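Local coordinates for protein apical membrane antigen 1 (Babesia divergens, PDB 4APM) that probably takes part in host-cell invasion at the parasite's moving junction, as a membrane-spanning surface antigen whose three-domain ectodomain forms this chain, at residues E250-L255 with N315-D320; I198-Y203 with V348-E353; L336-G341 with K404-C409; D224-R229 with L325-E330. All coordinates share one frame; numbering follows the deposited sequence.

Contact 1 (250-255 with 315-320) and contact 4 (224-229 with 325-330) lie closest, their centres about 9 Å apart: strands 316-320 and 325-329 are neighbours in one four-stranded antiparallel sheet, and the disulfide C252-C326 ties the helix of contact 1 to it. Contact 3 centres about 14 Å from contact 4 and shares the seven-stranded mixed sheet through neighbouring strands 225-231 and 335-339. Contact 2, about 12 Å from contact 1, meets helix 249-257 through P351 and L352. Along the chain contact 2 encloses contact 4, which encloses contact 1, while contact 3 crosses contact 2, so segments far apart in sequence meet in the folded ectodomain.

Contact 1: residues E250-L255 with N315-D320; sequences EECSAL and NWANYD
The ring of Y319 is approached obliquely by C252: CB of C252 lies 3.9 Å from CD1 of Y319, and the sulfur SG of C252 stands 5.3 Å from the centroid of the Y319 ring, 64° off its normal. This is a Cys sulfur-aromatic contact. At the other end of the strand the W316 ring has the CB of N315 over the centre of one face, 3.7 Å above the plane, and its edge-to-face partner F227 belongs to contact 4. The same SG of C252 also touches the CB of A317, at 3.9 Å, and the CB of Y319. A317 and Y319, two apart on strand 316-320, both send CB toward the helix, so the sulfur settles between them. Helix 249-257 thus packs on one face of a four-stranded antiparallel sheet, running nearly antiparallel to strand 316-320; the axes of the two short segments approach to 8.7 Å. The SG of C252, anti to its own backbone nitrogen (chi1 180°), is directed at the strand and continues into a disulfide with C326 on the adjacent strand 325-329. On the helix's flank S253 touches P351 and M345.

Contact 2: residues I198-Y203 with V348-E353; sequences IDAHLY and VGSPLE
A200 meets L352 and P351 across the contact between a type I beta turn, D199 to L202, and a loop segment, 348-353, that holds an ST turn at S350. L352 leaves its backbone with CB directed toward the beta turn. CG stands anti to the carbonyl carbon (chi1 -59°), which sets it 3.8 Å from CB of A200; beyond it CD1 of L352 meets the same methyl at an equal distance. The other branch, CD2, lies against CG of E250 on helix 249-257. P351 reaches the A200 methyl beside L352, its CG 3.9 Å from CB of A200 and its CD slightly farther. One methyl group is therefore held against both the proline ring and the leucine branch, an apolar and buried junction without a hydrogen bond between the two segments. The beta turn, closed by L202 N to D199 O, leads into strand 202-205 of the five-stranded antiparallel sheet, whereas 348-353 follows strand 342-346 of the four-stranded sheet; the methyl contact thus joins the turn before the one strand to the loop after the other. S350 OG also bonds D355 OD2. It accepts from the backbone N of L352 at 3.2 Å, with an N-H...O angle of 163°.

Contact 3: residues L336-G341 with K404-C409; sequences LIIDAG and KYSESC. With ACT (acetate ion), chain D.
K404 reaches toward 336-341 without a direct hydrogen bond across the contact: a water links the two segments, and an acetate, probably from the crystallisation liquor, takes a further bond from the lysine. NZ of K404 donates to OXT of the acetate at 2.7 Å, and at 3.2 Å to the water, which also lies 3.0 Å from OD1 of D339 and 2.8 Å from the carbonyl O of A340. OD1 of D339 and NZ of K404 stay 5.5 Å apart, too far for a salt bridge, with the water between them and within bonding distance of each. K404 starts with CG opposite the main-chain N (chi1 -175°) and bends at chi2, laying CE near the CB of A340. That methyl points toward strand 400-406 and sits 3.5 Å from the carbonyl O of Y405. Strands 335-339 and 400-406 are the outermost members of one seven-stranded mixed sheet; the chain turns a corner at A340 and G341, and A340 is the residue that approaches S406, with CA atoms 5.2 Å apart. Deeper in, CD1 of I338 lies 3.9 Å from OG of S406. This hydroxyl makes an ST motif by accepting from the backbone N of C409 and also pairs with the carbonyl of G410. C409 continues into a disulfide with C361, and A340 N bonds the phenolic oxygen of Y412.

Contact 4: residues D224-R229 with L325-E330; sequences DAIFGR and LCRVIE
F227 and I329 make the tight half of this contact. CD1 of I329 comes within 3.7 Å of CB of F227, and it touches CD2 of the same F227 side chain at 3.9 Å, lying oblique to the ring. I329 puts CG1 between its backbone nitrogen and carbonyl carbon (chi1 61°); from there its extended chain (chi2 172°) carries CD1 across to the phenylalanine. The two side chains are buried and meet purely through carbon.

The other half is looser and more polar. CG2 of I226 meets R327 at the edge of the guanidinium, near its plane, 3.8 Å from NH2. A water lies alongside, 2.7 Å from the carbonyl O of F227; its bond from NH2 of R327 is weak. R327 is partly exposed, and its guanidinium is held chiefly beyond the contact, where NH1 bonds the carbonyl O of I238 and OG of S240. A bend at chi3 (-59°) turns that group out of the line of the chain.

The strands themselves remain well separated, with CA atoms of F227 and I329 8.9 Å apart, and the gap is spanned by side chains and the water. From strand 316-320, W316 also touches I329. Strand 225-231 belongs to the seven-stranded mixed sheet, between 335-339 and 234-237, and strand 325-329 to the four-stranded antiparallel sheet, between 242-245 and 316-320.

Contact 1: residues E250-L255 with N315-D320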
loop_
_atom_site.group_PDB
_atom_site.type_symbol
_atom_site.label_atom_id
_atom_site.label_comp_id
_atom_site.label_asym_id
_atom_site.label_seq_id
_atom_site.Cartn_x
_atom_site.Cartn_y
_atom_site.Cartn_z
ATOM N N GLU A 250 -7.534 9.727 0.602
ATOM C CA GLU A 250 -8.070 8.526 1.303
ATOM C C GLU A 250 -9.136 7.744 0.531
ATOM O O GLU A 250 -9.154 6.502 0.561
ATOM C CB GLU A 250 -8.630 8.893 2.661
ATOM C CG GLU A 250 -7.658 9.663 3.504
ATOM C CD GLU A 250 -7.841 11.155 3.366
ATOM O OE1 GLU A 250 -7.307 11.739 2.383
ATOM O OE2 GLU A 250 -8.529 11.735 4.240
ATOM N N GLU A 251 -10.074 8.466 -0.070
ATOM C CA GLU A 251 -11.090 7.851 -0.892
ATOM C C GLU A 251 -10.434 7.166 -2.091
ATOM O O GLU A 251 -10.688 6.001 -2.362
ATOM C CB GLU A 251 -12.117 8.877 -1.361
ATOM C CG GLU A 251 -13.405 8.248 -1.904
ATOM C CD GLU A 251 -14.566 9.230 -1.931
ATOM O OE1 GLU A 251 -14.487 10.240 -2.681
ATOM O OE2 GLU A 251 -15.515 9.047 -1.134
ATOM N N CYS A 252 -9.545 7.876 -2.776
ATOM C CA CYS A 252 -8.765 7.262 -3.850
ATOM C C CYS A 252 -8.050 5.969 -3.373
ATOM O O CYS A 252 -8.120 4.895 -4.023
ATOM C CB CYS A 252 -7.742 8.254 -4.346
ATOM S SG CYS A 252 -6.723 7.593 -5.660
ATOM N N SER A 253 -7.429 6.059 -2.199
ATOM C CA SER A 253 -6.758 4.931 -1.636
ATOM C C SER A 253 -7.741 3.769 -1.408
ATOM O O SER A 253 -7.445 2.623 -1.768
ATOM C CB SER A 253 -6.030 5.322 -0.345
ATOM O OG SER A 253 -5.299 4.227 0.146
ATOM N N ALA A 254 -8.930 4.063 -0.884
ATOM C CA ALA A 254 -9.896 2.987 -0.565
ATOM C C ALA A 254 -10.436 2.305 -1.826
ATOM O O ALA A 254 -10.744 1.114 -1.814
ATOM C CB ALA A 254 -11.046 3.525 0.287
ATOM N N LEU A 255 -10.574 3.089 -2.897
ATOM C CA LEU A 255 -11.069 2.617 -4.196
ATOM C C LEU A 255 -10.091 1.630 -4.817
ATOM O O LEU A 255 -10.481 0.630 -5.407
ATOM C CB LEU A 255 -11.184 3.819 -5.145
ATOM C CG LEU A 255 -12.289 3.934 -6.190
ATOM C CD1 LEU A 255 -11.841 4.838 -7.339
ATOM C CD2 LEU A 255 -12.794 2.599 -6.698
ATOM N N ASN A 315 -2.596 -2.292 -7.704
ATOM C CA ASN A 315 -1.941 -2.000 -6.421
ATOM C C ASN A 315 -1.470 -0.552 -6.196
ATOM O O ASN A 315 -0.850 -0.261 -5.175
ATOM C CB ASN A 315 -0.730 -2.932 -6.227
ATOM C CG ASN A 315 -1.118 -4.406 -6.213
ATOM O OD1 ASN A 315 -2.233 -4.766 -5.805
ATOM N ND2 ASN A 315 -0.168 -5.280 -6.597
ATOM N N TRP A 316 -1.683 0.313 -7.184
ATOM C CA TRP A 316 -1.085 1.658 -7.206
ATOM C C TRP A 316 -2.102 2.579 -7.796
ATOM O O TRP A 316 -2.953 2.150 -8.610
ATOM C CB TRP A 316 0.181 1.701 -8.077
ATOM C CG TRP A 316 1.129 0.519 -7.955
ATOM C CD1 TRP A 316 2.283 0.436 -7.170
ATOM C CD2 TRP A 316 1.080 -0.757 -8.695
ATOM N NE1 TRP A 316 2.916 -0.790 -7.355
ATOM C CE2 TRP A 316 2.235 -1.545 -8.247
ATOM C CE3 TRP A 316 0.196 -1.322 -9.605
ATOM C CZ2 TRP A 316 2.504 -2.805 -8.748
ATOM C CZ3 TRP A 316 0.486 -2.610 -10.113
ATOM C CH2 TRP A 316 1.617 -3.324 -9.693
ATOM N N ALA A 317 -2.083 3.833 -7.347
ATOM C CA ALA A 317 -2.996 4.857 -7.869
ATOM C C ALA A 317 -2.324 6.223 -7.880
ATOM O O ALA A 317 -1.433 6.498 -7.060
ATOM C CB ALA A 317 -4.282 4.912 -7.046
ATOM N N ASN A 318 -2.740 7.055 -8.832
ATOM C CA ASN A 318 -2.338 8.456 -8.891
ATOM C C ASN A 318 -3.494 9.307 -8.497
ATOM O O ASN A 318 -4.549 9.250 -9.115
ATOM C CB ASN A 318 -1.970 8.830 -10.308
ATOM C CG ASN A 318 -0.958 7.895 -10.894
ATOM O OD1 ASN A 318 -1.325 6.920 -11.544
ATOM N ND2 ASN A 318 0.315 8.128 -10.597
ATOM N N TYR A 319 -3.308 10.080 -7.443
ATOM C CA TYR A 319 -4.328 10.976 -6.995
ATOM C C TYR A 319 -3.902 12.401 -7.293
ATOM O O TYR A 319 -2.901 12.877 -6.767
ATOM C CB TYR A 319 -4.575 10.813 -5.510
ATOM C CG TYR A 319 -5.547 11.827 -5.008
ATOM C CD1 TYR A 319 -6.850 11.874 -5.511
ATOM C CD2 TYR A 319 -5.130 12.838 -4.147
ATOM C CE1 TYR A 319 -7.756 12.827 -5.056
ATOM C CE2 TYR A 319 -6.008 13.798 -3.704
ATOM C CZ TYR A 319 -7.309 13.796 -4.166
ATOM O OH TYR A 319 -8.150 14.778 -3.746
ATOM N N ASP A 320 -4.664 13.073 -8.144
ATOM C CA ASP A 320 -4.388 14.461 -8.479
ATOM C C ASP A 320 -5.151 15.345 -7.509
ATOM O O ASP A 320 -6.372 15.438 -7.584
ATOM C CB ASP A 320 -4.835 14.769 -9.906
ATOM C CG ASP A 320 -4.400 16.156 -10.360
ATOM O OD1 ASP A 320 -4.485 17.119 -9.547
ATOM O OD2 ASP A 320 -3.950 16.279 -11.511
#

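Contact 2: residues I198-Y203 with V348-E353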
loop_
_atom_site.group_PDB
_atom_site.type_symbol
_atom_site.label_atom_id
_atom_site.label_comp_id
_atom_site.label_asym_id
_atom_site.label_seq_id
_atom_site.Cartn_x
_atom_site.Cartn_y
_atom_site.Cartn_z
ATOM N N ILE A 198 -9.111 7.002 8.905
ATOM C CA ILE A 198 -8.976 7.333 10.312
ATOM C C ILE A 198 -8.291 6.225 11.076
ATOM O O ILE A 198 -7.829 6.438 12.196
ATOM C CB ILE A 198 -10.323 7.585 10.989
ATOM C CG1 ILE A 198 -11.168 6.307 10.986
ATOM C CG2 ILE A 198 -11.023 8.781 10.350
ATOM C CD1 ILE A 198 -12.550 6.527 11.531
ATOM N N ASP A 199 -8.268 5.022 10.501
ATOM C CA ASP A 199 -7.465 3.959 11.076
ATOM C C ASP A 199 -6.130 3.823 10.367
ATOM O O ASP A 199 -5.556 2.728 10.286
ATOM C CB ASP A 199 -8.256 2.656 11.149
ATOM C CG ASP A 199 -9.124 2.585 12.407
ATOM O OD1 ASP A 199 -8.709 3.142 13.453
ATOM O OD2 ASP A 199 -10.217 1.980 12.370
ATOM N N ALA A 200 -5.643 4.929 9.816
ATOM C CA ALA A 200 -4.449 4.869 8.988
ATOM C C ALA A 200 -3.269 4.362 9.823
ATOM O O ALA A 200 -2.240 3.996 9.297
ATOM C CB ALA A 200 -4.134 6.228 8.416
ATOM N N HIS A 201 -3.453 4.337 11.132
ATOM C CA HIS A 201 -2.354 4.124 12.070
ATOM C C HIS A 201 -2.320 2.661 12.452
ATOM O O HIS A 201 -1.470 2.234 13.220
ATOM C CB HIS A 201 -2.548 5.013 13.333
ATOM C CG HIS A 201 -3.902 4.815 14.027
ATOM N ND1 HIS A 201 -5.054 5.332 13.543
ATOM C CD2 HIS A 201 -4.250 4.106 15.187
ATOM C CE1 HIS A 201 -6.088 4.970 14.348
ATOM N NE2 HIS A 201 -5.598 4.221 15.347
ATOM N N LEU A 202 -3.265 1.892 11.918
ATOM C CA LEU A 202 -3.290 0.442 12.074
ATOM C C LEU A 202 -2.495 -0.238 10.959
ATOM O O LEU A 202 -2.530 0.191 9.790
ATOM C CB LEU A 202 -4.735 -0.068 12.081
ATOM C CG LEU A 202 -5.487 -0.242 13.409
ATOM C CD1 LEU A 202 -5.195 0.846 14.444
ATOM C CD2 LEU A 202 -6.988 -0.395 13.204
ATOM N N TYR A 203 -1.768 -1.301 11.326
ATOM C CA TYR A 203 -0.995 -2.092 10.374
ATOM C C TYR A 203 -1.439 -3.542 10.464
ATOM O O TYR A 203 -1.208 -4.191 11.480
ATOM C CB TYR A 203 0.482 -2.045 10.733
ATOM C CG TYR A 203 1.106 -0.689 10.644
ATOM C CD1 TYR A 203 0.854 0.287 11.609
ATOM C CD2 TYR A 203 1.978 -0.390 9.601
ATOM C CE1 TYR A 203 1.419 1.519 11.516
ATOM C CE2 TYR A 203 2.584 0.829 9.519
ATOM C CZ TYR A 203 2.300 1.780 10.487
ATOM O OH TYR A 203 2.889 3.005 10.376
ATOM N N VAL A 348 -0.528 -0.877 -0.115
ATOM C CA VAL A 348 -0.017 -1.255 1.232
ATOM C C VAL A 348 0.243 -0.048 2.118
ATOM O O VAL A 348 0.269 -0.168 3.359
ATOM C CB VAL A 348 1.248 -2.142 1.202
ATOM C CG1 VAL A 348 0.992 -3.439 0.453
ATOM C CG2 VAL A 348 2.411 -1.399 0.594
ATOM N N GLY A 349 0.411 1.111 1.472
ATOM C CA GLY A 349 0.922 2.306 2.119
ATOM C C GLY A 349 -0.179 3.153 2.723
ATOM O O GLY A 349 -1.367 2.920 2.503
ATOM N N SER A 350 0.229 4.159 3.470
ATOM C CA SER A 350 -0.712 5.086 4.040
ATOM C C SER A 350 -1.729 5.635 3.020
ATOM O O SER A 350 -1.370 5.987 1.896
ATOM C CB SER A 350 0.026 6.252 4.695
ATOM O OG SER A 350 -0.943 6.997 5.418
ATOM N N PRO A 351 -2.991 5.720 3.420
ATOM C CA PRO A 351 -4.018 6.439 2.637
ATOM C C PRO A 351 -3.999 7.990 2.758
ATOM O O PRO A 351 -4.823 8.665 2.115
ATOM C CB PRO A 351 -5.331 5.913 3.247
ATOM C CG PRO A 351 -4.978 5.635 4.689
ATOM C CD PRO A 351 -3.561 5.076 4.632
ATOM N N LEU A 352 -3.121 8.545 3.601
ATOM C CA LEU A 352 -3.178 9.988 3.989
ATOM C C LEU A 352 -2.156 10.796 3.245
ATOM O O LEU A 352 -0.962 10.478 3.305
ATOM C CB LEU A 352 -2.864 10.164 5.478
ATOM C CG LEU A 352 -3.740 9.455 6.482
ATOM C CD1 LEU A 352 -3.395 9.921 7.905
ATOM C CD2 LEU A 352 -5.203 9.711 6.119
ATOM N N GLU A 353 -2.587 11.902 2.645
ATOM C CA GLU A 353 -1.627 12.884 2.108
ATOM C C GLU A 353 -0.617 13.273 3.150
ATOM O O GLU A 353 0.538 13.527 2.821
ATOM C CB GLU A 353 -2.311 14.173 1.632
ATOM C CG GLU A 353 -2.909 14.119 0.241
ATOM C CD GLU A 353 -3.595 15.427 -0.119
ATOM O OE1 GLU A 353 -3.077 16.493 0.282
ATOM O OE2 GLU A 353 -4.695 15.387 -0.712
#

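Contact 3: residues L336-G341 with K404-C409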
loop_
_atom_site.group_PDB
_atom_site.type_symbol
_atom_site.label_atom_id
_atom_site.label_comp_id
_atom_site.label_asym_id
_atom_site.label_seq_id
_atom_site.Cartn_x
_atom_site.Cartn_y
_atom_site.Cartn_z
ATOM N N LEU A 336 9.018 7.603 -11.955
ATOM C CA LEU A 336 8.048 8.624 -11.573
ATOM C C LEU A 336 8.206 9.843 -12.503
ATOM O O LEU A 336 9.287 10.083 -13.022
ATOM C CB LEU A 336 8.256 9.040 -10.106
ATOM C CG LEU A 336 8.207 7.980 -8.994
ATOM C CD1 LEU A 336 8.404 8.630 -7.634
ATOM C CD2 LEU A 336 6.913 7.181 -9.015
ATOM N N ILE A 337 7.106 10.556 -12.738
ATOM C CA ILE A 337 7.087 11.834 -13.428
ATOM C C ILE A 337 6.767 12.906 -12.375
ATOM O O ILE A 337 5.859 12.712 -11.558
ATOM C CB ILE A 337 5.955 11.846 -14.474
ATOM C CG1 ILE A 337 6.220 10.831 -15.569
ATOM C CG2 ILE A 337 5.698 13.248 -15.016
ATOM C CD1 ILE A 337 5.449 9.540 -15.389
ATOM N N ILE A 338 7.511 14.012 -12.347
ATOM C CA ILE A 338 7.166 15.040 -11.381
ATOM C C ILE A 338 5.971 15.862 -11.866
ATOM O O ILE A 338 5.811 16.107 -13.071
ATOM C CB ILE A 338 8.362 15.925 -10.925
ATOM C CG1 ILE A 338 7.960 16.747 -9.695
ATOM C CG2 ILE A 338 8.836 16.857 -12.034
ATOM C CD1 ILE A 338 8.916 17.870 -9.355
ATOM N N ASP A 339 5.086 16.194 -10.934
ATOM C CA ASP A 339 3.881 16.946 -11.239
ATOM C C ASP A 339 3.248 17.440 -9.938
ATOM O O ASP A 339 2.800 16.642 -9.133
ATOM C CB ASP A 339 2.890 16.081 -12.028
ATOM C CG ASP A 339 1.628 16.830 -12.386
ATOM O OD1 ASP A 339 1.721 17.843 -13.116
ATOM O OD2 ASP A 339 0.542 16.428 -11.914
ATOM N N ALA A 340 3.261 18.756 -9.717
ATOM C CA ALA A 340 2.771 19.350 -8.471
ATOM C C ALA A 340 1.333 18.978 -8.193
ATOM O O ALA A 340 0.495 19.043 -9.085
ATOM C CB ALA A 340 2.911 20.871 -8.518
ATOM N N GLY A 341 1.042 18.640 -6.937
ATOM C CA GLY A 341 -0.309 18.285 -6.516
ATOM C C GLY A 341 -0.712 16.829 -6.728
ATOM O O GLY A 341 -1.768 16.396 -6.253
ATOM N N LYS A 404 7.436 25.718 -12.691
ATOM C CA LYS A 404 6.374 25.514 -11.727
ATOM C C LYS A 404 6.988 25.193 -10.381
ATOM O O LYS A 404 8.067 24.596 -10.308
ATOM C CB LYS A 404 5.446 24.379 -12.189
ATOM C CG LYS A 404 4.237 24.176 -11.299
ATOM C CD LYS A 404 2.959 24.083 -12.117
ATOM C CE LYS A 404 1.784 23.734 -11.218
ATOM N NZ LYS A 404 0.629 23.143 -11.953
ATOM N N TYR A 405 6.316 25.617 -9.323
ATOM C CA TYR A 405 6.723 25.275 -7.972
ATOM C C TYR A 405 6.244 23.886 -7.591
ATOM O O TYR A 405 5.098 23.548 -7.856
ATOM C CB TYR A 405 6.145 26.272 -6.980
ATOM C CG TYR A 405 6.503 25.972 -5.548
ATOM C CD1 TYR A 405 7.764 26.296 -5.037
ATOM C CD2 TYR A 405 5.588 25.358 -4.700
ATOM C CE1 TYR A 405 8.104 26.000 -3.728
ATOM C CE2 TYR A 405 5.913 25.072 -3.386
ATOM C CZ TYR A 405 7.167 25.391 -2.903
ATOM O OH TYR A 405 7.474 25.102 -1.587
ATOM N N SER A 406 7.109 23.115 -6.925
ATOM C CA SER A 406 6.696 21.901 -6.201
ATOM C C SER A 406 7.190 21.942 -4.763
ATOM O O SER A 406 8.328 22.317 -4.527
ATOM C CB SER A 406 7.264 20.656 -6.889
ATOM O OG SER A 406 8.568 20.379 -6.422
ATOM N N GLU A 407 6.358 21.507 -3.814
ATOM C CA GLU A 407 6.781 21.387 -2.414
ATOM C C GLU A 407 8.000 20.488 -2.224
ATOM O O GLU A 407 8.729 20.639 -1.253
ATOM C CB GLU A 407 5.647 20.844 -1.546
ATOM C CG GLU A 407 4.682 21.891 -1.017
ATOM C CD GLU A 407 3.615 21.285 -0.109
ATOM O OE1 GLU A 407 3.806 20.137 0.350
ATOM O OE2 GLU A 407 2.581 21.949 0.144
ATOM N N SER A 408 8.171 19.498 -3.097
ATOM C CA SER A 408 9.158 18.447 -2.858
ATOM C C SER A 408 10.514 18.993 -3.257
ATOM O O SER A 408 11.519 18.784 -2.573
ATOM C CB SER A 408 8.859 17.193 -3.707
ATOM O OG SER A 408 7.622 16.598 -3.359
ATOM N N CYS A 409 10.542 19.658 -4.406
ATOM C CA CYS A 409 11.795 20.016 -5.015
ATOM C C CYS A 409 11.880 21.500 -5.371
ATOM O O CYS A 409 12.757 21.905 -6.120
ATOM C CB CYS A 409 12.033 19.139 -6.233
ATOM S SG CYS A 409 11.973 17.369 -5.828
HETATM C C ACT D . 1.631 21.023 -14.975
HETATM O O ACT D . 1.386 21.075 -16.198
HETATM O OXT ACT D . 0.884 21.588 -14.151
HETATM C CH3 ACT D . 2.847 20.278 -14.489
HETATM O O HOH W 1 0.307 20.016 -11.691
#

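Contact 4: residues D224-R229 with L325-E330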
loop_
_atom_site.group_PDB
_atom_site.type_symbol
_atom_site.label_atom_id
_atom_site.label_comp_id
_atom_site.label_asym_id
_atom_site.label_seq_id
_atom_site.Cartn_x
_atom_site.Cartn_y
_atom_site.Cartn_z
ATOM N N ASP A 224 3.852 14.985 -5.245
ATOM C CA ASP A 224 4.233 15.587 -6.541
ATOM C C ASP A 224 4.674 14.568 -7.578
ATOM O O ASP A 224 5.543 14.859 -8.407
ATOM C CB ASP A 224 5.319 16.651 -6.355
ATOM C CG ASP A 224 4.891 17.756 -5.425
ATOM O OD1 ASP A 224 3.766 18.282 -5.560
ATOM O OD2 ASP A 224 5.660 18.069 -4.519
ATOM N N ALA A 225 4.082 13.373 -7.534
ATOM C CA ALA A 225 4.536 12.251 -8.383
ATOM C C ALA A 225 3.399 11.565 -9.091
ATOM O O ALA A 225 2.317 11.359 -8.519
ATOM C CB ALA A 225 5.318 11.233 -7.559
ATOM N N ILE A 226 3.682 11.163 -10.321
ATOM C CA ILE A 226 2.816 10.319 -11.108
ATOM C C ILE A 226 3.639 9.078 -11.454
ATOM O O ILE A 226 4.813 9.194 -11.821
ATOM C CB ILE A 226 2.451 10.990 -12.439
ATOM C CG1 ILE A 226 1.634 12.262 -12.211
ATOM C CG2 ILE A 226 1.735 10.011 -13.375
ATOM C CD1 ILE A 226 1.522 13.114 -13.459
ATOM N N PHE A 227 3.036 7.901 -11.301
ATOM C CA PHE A 227 3.693 6.622 -11.638
ATOM C C PHE A 227 3.877 6.469 -13.150
ATOM O O PHE A 227 2.945 6.713 -13.908
ATOM C CB PHE A 227 2.826 5.452 -11.159
ATOM C CG PHE A 227 2.837 5.250 -9.682
ATOM C CD1 PHE A 227 4.032 5.041 -9.010
ATOM C CD2 PHE A 227 1.639 5.172 -8.970
ATOM C CE1 PHE A 227 4.051 4.807 -7.649
ATOM C CE2 PHE A 227 1.659 4.901 -7.612
ATOM C CZ PHE A 227 2.868 4.731 -6.945
ATOM N N GLY A 228 5.042 5.985 -13.575
ATOM C CA GLY A 228 5.276 5.725 -14.991
ATOM C C GLY A 228 6.100 4.477 -15.260
ATOM O O GLY A 228 6.610 3.837 -14.334
ATOM N N ARG A 229 6.248 4.142 -16.537
ATOM C CA ARG A 229 7.282 3.204 -16.959
ATOM C C ARG A 229 8.211 3.828 -17.992
ATOM O O ARG A 229 7.788 4.643 -18.826
ATOM C CB ARG A 229 6.664 1.896 -17.501
ATOM C CG ARG A 229 5.911 1.079 -16.436
ATOM C CD ARG A 229 5.209 -0.142 -17.018
ATOM N NE ARG A 229 6.148 -1.021 -17.712
ATOM C CZ ARG A 229 7.048 -1.796 -17.107
ATOM N NH1 ARG A 229 7.138 -1.817 -15.786
ATOM N NH2 ARG A 229 7.854 -2.561 -17.829
ATOM N N LEU A 325 -9.017 13.682 -9.510
ATOM C CA LEU A 325 -9.089 12.479 -10.309
ATOM C C LEU A 325 -8.168 11.389 -9.743
ATOM O O LEU A 325 -6.959 11.582 -9.604
ATOM C CB LEU A 325 -8.837 12.749 -11.780
ATOM C CG LEU A 325 -9.046 11.566 -12.738
ATOM C CD1 LEU A 325 -10.515 11.174 -12.863
ATOM C CD2 LEU A 325 -8.509 11.923 -14.104
ATOM N N CYS A 326 -8.774 10.256 -9.404
ATOM C CA CYS A 326 -8.054 9.099 -8.945
ATOM C C CYS A 326 -7.878 8.114 -10.116
ATOM O O CYS A 326 -8.851 7.595 -10.631
ATOM C CB CYS A 326 -8.830 8.429 -7.805
ATOM S SG CYS A 326 -8.063 6.925 -7.142
ATOM N N ARG A 327 -6.639 7.877 -10.546
ATOM C CA ARG A 327 -6.400 6.916 -11.618
ATOM C C ARG A 327 -5.792 5.630 -11.056
ATOM O O ARG A 327 -4.630 5.619 -10.671
ATOM C CB ARG A 327 -5.489 7.503 -12.697
ATOM C CG ARG A 327 -5.999 8.796 -13.335
ATOM C CD ARG A 327 -5.250 9.087 -14.649
ATOM N NE ARG A 327 -3.795 9.210 -14.457
ATOM C CZ ARG A 327 -2.880 8.318 -14.866
ATOM N NH1 ARG A 327 -3.230 7.216 -15.543
ATOM N NH2 ARG A 327 -1.594 8.553 -14.642
ATOM N N VAL A 328 -6.565 4.557 -10.992
ATOM C CA VAL A 328 -5.985 3.312 -10.556
ATOM C C VAL A 328 -5.371 2.497 -11.688
ATOM O O VAL A 328 -5.858 2.531 -12.823
ATOM C CB VAL A 328 -6.798 2.556 -9.463
ATOM C CG1 VAL A 328 -8.053 3.305 -9.046
ATOM C CG2 VAL A 328 -7.001 1.075 -9.763
ATOM N N ILE A 329 -4.175 1.974 -11.425
ATOM C CA ILE A 329 -3.361 1.322 -12.443
ATOM C C ILE A 329 -2.981 -0.107 -12.049
ATOM O O ILE A 329 -3.000 -0.471 -10.888
ATOM C CB ILE A 329 -2.079 2.119 -12.773
ATOM C CG1 ILE A 329 -1.187 2.270 -11.528
ATOM C CG2 ILE A 329 -2.437 3.457 -13.439
ATOM C CD1 ILE A 329 0.182 2.876 -11.798
ATOM N N GLU A 330 -2.632 -0.911 -13.039
ATOM C CA GLU A 330 -2.372 -2.301 -12.782
ATOM C C GLU A 330 -1.047 -2.784 -13.341
ATOM O O GLU A 330 -0.724 -3.959 -13.206
ATOM C CB GLU A 330 -3.522 -3.180 -13.279
ATOM C CG GLU A 330 -3.619 -3.326 -14.797
ATOM C CD GLU A 330 -4.935 -3.970 -15.207
ATOM O OE1 GLU A 330 -5.525 -4.735 -14.403
ATOM O OE2 GLU A 330 -5.409 -3.670 -16.312
HETATM O O HOH W 2 0.226 6.518 -13.690
#